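Local coordinates for protein putative acyl-CoA thioester hydrolase YbhC (Escherichia coli K-12, PDB 3GRH) that is a putative thioesterase of the pectinesterase family, an outer-membrane lipoprotein that neither binds pectin nor has pectinesterase activity, at residues A[75-81]-A[107-113]; A[64-69]-A[233-237]. All coordinates share one frame; numbering follows the deposited sequence.

Contact 1 (A[75-81]-A[107-113]); sequences PDFVVGP and RQYIAVM
The carbonyl oxygen of Tyr109 is gripped by two successive backbone amides: Asp76 N lies 2.9 Å from Tyr109 O, and Phe77 N, in the carbonyl plane, lies 3.2 Å from Tyr109 O. Asp76 then returns a bond through its side chain. Its CG sits beside its own backbone N (chi1 -65°), which brings OD2 2.9 Å from Tyr109 N; the bond uses the anti lone pair and is fairly straight, 166° at the hydrogen. The carboxylate oxygen thus stands in the place that Pro75 O would probably take in regular parallel pairing. A water extends the link, donating to Asp76 OD2 at 2.7 Å and also to Arg107 O. With an alanine at this position, Tyr109 N would probably lose its acceptor, and the water would keep only Arg107 O of its two.

Beyond this the pairing is regular and parallel: Ala111 N bonds to Phe77 O, Val79 N to Ala111 O, and Met113 N to Val79 O at 2.9 Å. On one face Pro75 CG touches Ala111 CB at 3.9 Å, and Val78 CG1 meets Met113 CG. On the other, Val79 CG2 packs 3.8 Å from Ile110 CG2, while Phe77 presents its ring edge to Gln108 OE1, whose amide also reaches Lys102 and Ala99.

Strand 77-79 is the outermost strand of one parallel sheet of the right-handed beta-helix, with 108-112 paired between it and 130-134; helix 92-100 packs on Phe77, Val79 and Ile110 through Ala95, Ala98 and Ala99, consistent with a cap on this end of the coil.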
loop_
_atom_site.group_PDB
_atom_site.type_symbol
_atom_site.label_atom_id
_atom_site.label_comp_id
_atom_site.label_asym_id
_atom_site.label_seq_id
_atom_site.Cartn_x
_atom_site.Cartn_y
_atom_site.Cartn_z
ATOM N N PRO A 75 -8.757 -6.070 -25.477
ATOM C CA PRO A 75 -8.578 -4.811 -24.758
ATOM C C PRO A 75 -8.851 -3.557 -25.571
ATOM O O PRO A 75 -8.927 -3.596 -26.787
ATOM C CB PRO A 75 -7.111 -4.845 -24.376
ATOM C CG PRO A 75 -6.488 -5.767 -25.397
ATOM C CD PRO A 75 -7.497 -6.753 -25.790
ATOM N N ASP A 76 -9.019 -2.442 -24.869
ATOM C CA ASP A 76 -9.227 -1.162 -25.516
ATOM C C ASP A 76 -7.938 -0.613 -26.084
ATOM O O ASP A 76 -7.972 0.033 -27.151
ATOM C CB ASP A 76 -9.841 -0.156 -24.547
ATOM C CG ASP A 76 -11.233 -0.566 -24.107
ATOM O OD1 ASP A 76 -12.157 -0.445 -24.933
ATOM O OD2 ASP A 76 -11.439 -1.011 -22.963
ATOM N N PHE A 77 -6.854 -0.832 -25.359
ATOM C CA PHE A 77 -5.530 -0.366 -25.730
ATOM C C PHE A 77 -4.504 -1.430 -25.412
ATOM O O PHE A 77 -4.686 -2.259 -24.525
ATOM C CB PHE A 77 -5.177 0.882 -24.940
ATOM C CG PHE A 77 -6.161 1.983 -25.111
ATOM C CD1 PHE A 77 -6.099 2.773 -26.236
ATOM C CD2 PHE A 77 -7.195 2.168 -24.221
ATOM C CE1 PHE A 77 -7.045 3.788 -26.468
ATOM C CE2 PHE A 77 -8.114 3.175 -24.423
ATOM C CZ PHE A 77 -8.043 3.981 -25.537
ATOM N N VAL A 78 -3.452 -1.444 -26.251
ATOM C CA VAL A 78 -2.339 -2.351 -26.067
ATOM C C VAL A 78 -1.010 -1.621 -26.076
ATOM O O VAL A 78 -0.690 -0.984 -27.078
ATOM C CB VAL A 78 -2.261 -3.425 -27.127
ATOM C CG1 VAL A 78 -1.140 -4.369 -26.760
ATOM C CG2 VAL A 78 -3.594 -4.198 -27.212
ATOM N N VAL A 79 -0.208 -1.789 -25.022
ATOM C CA VAL A 79 1.082 -1.141 -24.914
ATOM C C VAL A 79 2.114 -2.197 -25.177
ATOM O O VAL A 79 2.034 -3.328 -24.646
ATOM C CB VAL A 79 1.275 -0.528 -23.518
ATOM C CG1 VAL A 79 2.613 0.117 -23.445
ATOM C CG2 VAL A 79 0.191 0.485 -23.148
ATOM N N GLY A 80 3.101 -1.874 -26.013
ATOM C CA GLY A 80 4.066 -2.851 -26.401
ATOM C C GLY A 80 5.173 -2.207 -27.167
ATOM O O GLY A 80 5.179 -0.995 -27.369
ATOM N N PRO A 81 6.075 -3.035 -27.701
ATOM C CA PRO A 81 7.174 -2.531 -28.508
ATOM C C PRO A 81 6.652 -1.999 -29.817
ATOM O O PRO A 81 5.715 -2.558 -30.398
ATOM C CB PRO A 81 8.039 -3.758 -28.747
ATOM C CG PRO A 81 7.281 -4.932 -28.258
ATOM C CD PRO A 81 6.044 -4.507 -27.607
ATOM N N ARG A 107 -15.705 1.251 -17.969
ATOM C CA ARG A 107 -14.345 0.793 -17.668
ATOM C C ARG A 107 -13.539 0.521 -18.931
ATOM O O ARG A 107 -14.076 -0.072 -19.924
ATOM C CB ARG A 107 -14.394 -0.499 -16.838
ATOM C CG ARG A 107 -13.107 -1.038 -16.548
ATOM C CD ARG A 107 -13.116 -2.178 -15.531
ATOM N NE ARG A 107 -13.505 -1.692 -14.233
ATOM C CZ ARG A 107 -12.693 -1.006 -13.405
ATOM N NH1 ARG A 107 -11.457 -0.726 -13.735
ATOM N NH2 ARG A 107 -13.187 -0.532 -12.297
ATOM N N GLN A 108 -12.267 0.958 -18.940
ATOM C CA GLN A 108 -11.364 0.716 -20.051
ATOM C C GLN A 108 -10.236 -0.131 -19.647
ATOM O O GLN A 108 -9.787 -0.014 -18.515
ATOM C CB GLN A 108 -10.846 1.999 -20.610
ATOM C CG GLN A 108 -11.981 2.795 -21.043
ATOM C CD GLN A 108 -11.578 4.016 -21.658
ATOM O OE1 GLN A 108 -11.267 4.041 -22.845
ATOM N NE2 GLN A 108 -11.631 5.082 -20.896
ATOM N N TYR A 109 -9.829 -1.009 -20.552
ATOM C CA TYR A 109 -8.821 -2.010 -20.305
ATOM C C TYR A 109 -7.603 -1.778 -21.175
ATOM O O TYR A 109 -7.738 -1.654 -22.388
ATOM C CB TYR A 109 -9.391 -3.379 -20.631
ATOM C CG TYR A 109 -10.492 -3.799 -19.703
ATOM C CD1 TYR A 109 -10.212 -4.545 -18.603
ATOM C CD2 TYR A 109 -11.817 -3.492 -19.998
ATOM C CE1 TYR A 109 -11.204 -4.924 -17.754
ATOM C CE2 TYR A 109 -12.844 -3.914 -19.132
ATOM C CZ TYR A 109 -12.475 -4.596 -18.001
ATOM O OH TYR A 109 -13.385 -5.098 -17.080
ATOM N N ILE A 110 -6.437 -1.719 -20.528
ATOM C CA ILE A 110 -5.172 -1.473 -21.174
ATOM C C ILE A 110 -4.307 -2.673 -20.915
ATOM O O ILE A 110 -3.955 -2.973 -19.785
ATOM C CB ILE A 110 -4.479 -0.213 -20.636
ATOM C CG1 ILE A 110 -5.346 0.986 -20.870
ATOM C CG2 ILE A 110 -3.092 -0.039 -21.349
ATOM C CD1 ILE A 110 -4.923 2.270 -20.080
ATOM N N ALA A 111 -4.005 -3.412 -21.964
ATOM C CA ALA A 111 -3.096 -4.586 -21.873
ATOM C C ALA A 111 -1.690 -4.119 -22.069
ATOM O O ALA A 111 -1.466 -3.267 -22.927
ATOM C CB ALA A 111 -3.468 -5.653 -22.928
ATOM N N VAL A 112 -0.751 -4.664 -21.307
ATOM C CA VAL A 112 0.658 -4.307 -21.444
ATOM C C VAL A 112 1.458 -5.597 -21.757
ATOM O O VAL A 112 1.416 -6.574 -21.029
ATOM C CB VAL A 112 1.217 -3.632 -20.179
ATOM C CG1 VAL A 112 2.642 -3.192 -20.525
ATOM C CG2 VAL A 112 0.396 -2.421 -19.731
ATOM N N MET A 113 2.141 -5.590 -22.907
ATOM C CA MET A 113 2.917 -6.712 -23.373
ATOM C C MET A 113 4.195 -6.824 -22.566
ATOM O O MET A 113 4.703 -5.854 -22.038
ATOM C CB MET A 113 3.280 -6.544 -24.848
ATOM C CG MET A 113 2.088 -6.667 -25.720
ATOM S SD MET A 113 2.480 -6.657 -27.432
ATOM C CE MET A 113 3.476 -8.149 -27.627
HETATM O O HOH W 1 -14.079 -0.774 -22.508
#

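Contact 2 (A[64-69]-A[233-237]); sequences WNPSPI and DQVQI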
loop_
_atom_site.group_PDB
_atom_site.type_symbol
_atom_site.label_atom_id
_atom_site.label_comp_id
_atom_site.label_asym_id
_atom_site.label_seq_id
_atom_site.Cartn_x
_atom_site.Cartn_y
_atom_site.Cartn_z
ATOM N N TRP A 64 -18.436 -2.322 0.399
ATOM C CA TRP A 64 -17.874 -2.674 -0.901
ATOM C C TRP A 64 -17.517 -4.139 -0.858
ATOM O O TRP A 64 -16.749 -4.560 0.015
ATOM C CB TRP A 64 -16.666 -1.783 -1.156
ATOM C CG TRP A 64 -15.958 -2.007 -2.455
ATOM C CD1 TRP A 64 -16.532 -2.147 -3.666
ATOM C CD2 TRP A 64 -14.548 -2.083 -2.667
ATOM N NE1 TRP A 64 -15.573 -2.329 -4.632
ATOM C CE2 TRP A 64 -14.346 -2.292 -4.043
ATOM C CE3 TRP A 64 -13.443 -2.027 -1.845
ATOM C CZ2 TRP A 64 -13.077 -2.420 -4.581
ATOM C CZ3 TRP A 64 -12.220 -2.163 -2.360
ATOM C CH2 TRP A 64 -12.032 -2.393 -3.703
ATOM N N ASN A 65 -17.996 -4.870 -1.871
ATOM C CA ASN A 65 -17.694 -6.289 -2.033
ATOM C C ASN A 65 -17.261 -6.510 -3.465
ATOM O O ASN A 65 -18.049 -6.912 -4.314
ATOM C CB ASN A 65 -18.885 -7.108 -1.652
ATOM C CG ASN A 65 -18.618 -8.586 -1.779
ATOM O OD1 ASN A 65 -17.554 -9.072 -1.370
ATOM N ND2 ASN A 65 -19.533 -9.282 -2.365
ATOM N N PRO A 66 -16.022 -6.236 -3.745
ATOM C CA PRO A 66 -15.677 -6.187 -5.152
ATOM C C PRO A 66 -15.684 -7.527 -5.836
ATOM O O PRO A 66 -15.379 -8.501 -5.181
ATOM C CB PRO A 66 -14.260 -5.690 -5.118
ATOM C CG PRO A 66 -13.715 -6.007 -3.789
ATOM C CD PRO A 66 -14.923 -5.893 -2.833
ATOM N N SER A 67 -16.070 -7.576 -7.104
ATOM C CA SER A 67 -15.966 -8.819 -7.804
ATOM C C SER A 67 -14.530 -8.845 -8.295
ATOM O O SER A 67 -13.943 -7.805 -8.592
ATOM C CB SER A 67 -16.986 -8.966 -8.918
ATOM O OG SER A 67 -16.961 -7.868 -9.762
ATOM N N PRO A 68 -13.982 -10.029 -8.523
ATOM C CA PRO A 68 -12.641 -10.060 -9.103
ATOM C C PRO A 68 -12.474 -9.416 -10.459
ATOM O O PRO A 68 -13.391 -9.261 -11.265
ATOM C CB PRO A 68 -12.351 -11.536 -9.276
ATOM C CG PRO A 68 -13.416 -12.231 -8.669
ATOM C CD PRO A 68 -14.509 -11.353 -8.225
ATOM N N ILE A 69 -11.255 -8.994 -10.721
ATOM C CA ILE A 69 -10.943 -8.424 -11.991
ATOM C C ILE A 69 -11.235 -9.387 -13.098
ATOM O O ILE A 69 -10.892 -10.552 -12.972
ATOM C CB ILE A 69 -9.426 -7.975 -11.962
ATOM C CG1 ILE A 69 -9.214 -6.890 -10.922
ATOM C CG2 ILE A 69 -8.994 -7.489 -13.362
ATOM C CD1 ILE A 69 -7.672 -6.583 -10.579
ATOM N N ASP A 233 -10.692 5.441 -4.549
ATOM C CA ASP A 233 -11.564 4.464 -3.812
ATOM C C ASP A 233 -11.860 3.327 -4.720
ATOM O O ASP A 233 -11.956 3.445 -5.937
ATOM C CB ASP A 233 -12.845 5.143 -3.388
ATOM C CG ASP A 233 -13.731 4.352 -2.445
ATOM O OD1 ASP A 233 -13.265 3.621 -1.559
ATOM O OD2 ASP A 233 -15.020 4.569 -2.555
ATOM N N GLN A 234 -12.145 2.165 -4.131
ATOM C CA GLN A 234 -12.543 0.966 -4.821
ATOM C C GLN A 234 -11.441 0.485 -5.757
ATOM O O GLN A 234 -11.757 0.097 -6.862
ATOM C CB GLN A 234 -13.927 1.050 -5.468
ATOM C CG GLN A 234 -15.023 1.228 -4.440
ATOM C CD GLN A 234 -16.429 1.212 -5.020
ATOM O OE1 GLN A 234 -16.667 0.822 -6.173
ATOM N NE2 GLN A 234 -17.347 1.468 -4.184
ATOM N N VAL A 235 -10.188 0.443 -5.275
ATOM C CA VAL A 235 -9.060 0.056 -6.061
ATOM C C VAL A 235 -8.747 -1.415 -5.797
ATOM O O VAL A 235 -8.794 -1.830 -4.666
ATOM C CB VAL A 235 -7.894 0.916 -5.750
ATOM C CG1 VAL A 235 -6.535 0.426 -6.310
ATOM C CG2 VAL A 235 -8.213 2.353 -6.138
ATOM N N GLN A 236 -8.461 -2.168 -6.846
ATOM C CA GLN A 236 -8.147 -3.587 -6.735
ATOM C C GLN A 236 -6.820 -3.859 -7.353
ATOM O O GLN A 236 -6.599 -3.503 -8.498
ATOM C CB GLN A 236 -9.185 -4.490 -7.377
ATOM C CG GLN A 236 -10.554 -4.365 -6.748
ATOM C CD GLN A 236 -11.600 -5.067 -7.585
ATOM O OE1 GLN A 236 -11.605 -6.313 -7.592
ATOM N NE2 GLN A 236 -12.497 -4.293 -8.248
ATOM N N ILE A 237 -5.920 -4.471 -6.603
ATOM C CA ILE A 237 -4.559 -4.797 -7.099
ATOM C C ILE A 237 -4.419 -6.292 -6.895
ATOM O O ILE A 237 -4.525 -6.770 -5.726
ATOM C CB ILE A 237 -3.539 -4.039 -6.255
ATOM C CG1 ILE A 237 -3.677 -2.558 -6.560
ATOM C CG2 ILE A 237 -2.169 -4.513 -6.601
ATOM C CD1 ILE A 237 -2.995 -1.679 -5.569
#
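Gln234 stretches out across one face of the Trp64 indole, and nearly every atom of it finds the ring. CB is 3.7 Å from Trp64 CE2. CG leaves beside the backbone N (chi1 -64°) and comes over the five-membered ring, 3.5 Å from its centroid and only 8° off the normal, a clear CH-pi contact. With the chain extended beyond CG, the amide runs out past the CD1-NE1 edge: CD stands 3.6 Å from Trp64 CD1, OE1 is nearest Trp64 NE1, and NE2 hangs just beyond CD1. The amide plane is 9° from that of the ring, but it is CG and CA that lie over the indole, CA above the six-membered part, 3.4 Å from Trp64 CZ2. Pro66 CD backs the opposite face of the indole, and Val235 O meets its edge, 3.4 Å from Trp64 CH2.

All this takes place on the outer surface of the right-handed parallel beta-helix characteristic of the pectinesterase family. Strand 235-238 is one strand of a parallel sheet; its side chains Val235 and Ile237 turn away from the loop 64-69, Val235 onto Thr230 and Ile237 onto Leu228, both of strand 228-230 in another wall of the coil.

Gln236 points outward toward the loop. Its CG lies 3.9 Å from Trp64 CZ2, its amide carbon CD touches Pro66 CB, and CB meets Ile69 CD1 at 4.1 Å. The loop also spans the adjoining strands: Ile69 rests on Gln204 and Gln206, Pro66 on Leu269, and Trp64 on Arg267, which forms a salt bridge with Asp233.

How the contacts relate
Starting from the N terminus, after helices 42-45 and 50-53 the chain lays loop 64-69 along the outside of the beta-helix, then turns into strand 77-79. Contact 1 closes a short loop: helix 92-100 intervenes, and the chain returns as 107-113 to pair directly with 75-81. From there it winds on through strands 130-134 and 204-206 until 233-237 comes up beneath loop 64-69, closing the far longer loop of contact 2, inside which contact 1 is wholly nested. Both reach the same parallel sheet, contact 1 at its first two strands and contact 2 at its fifth. Their centres are about 20 Å apart and they do not touch.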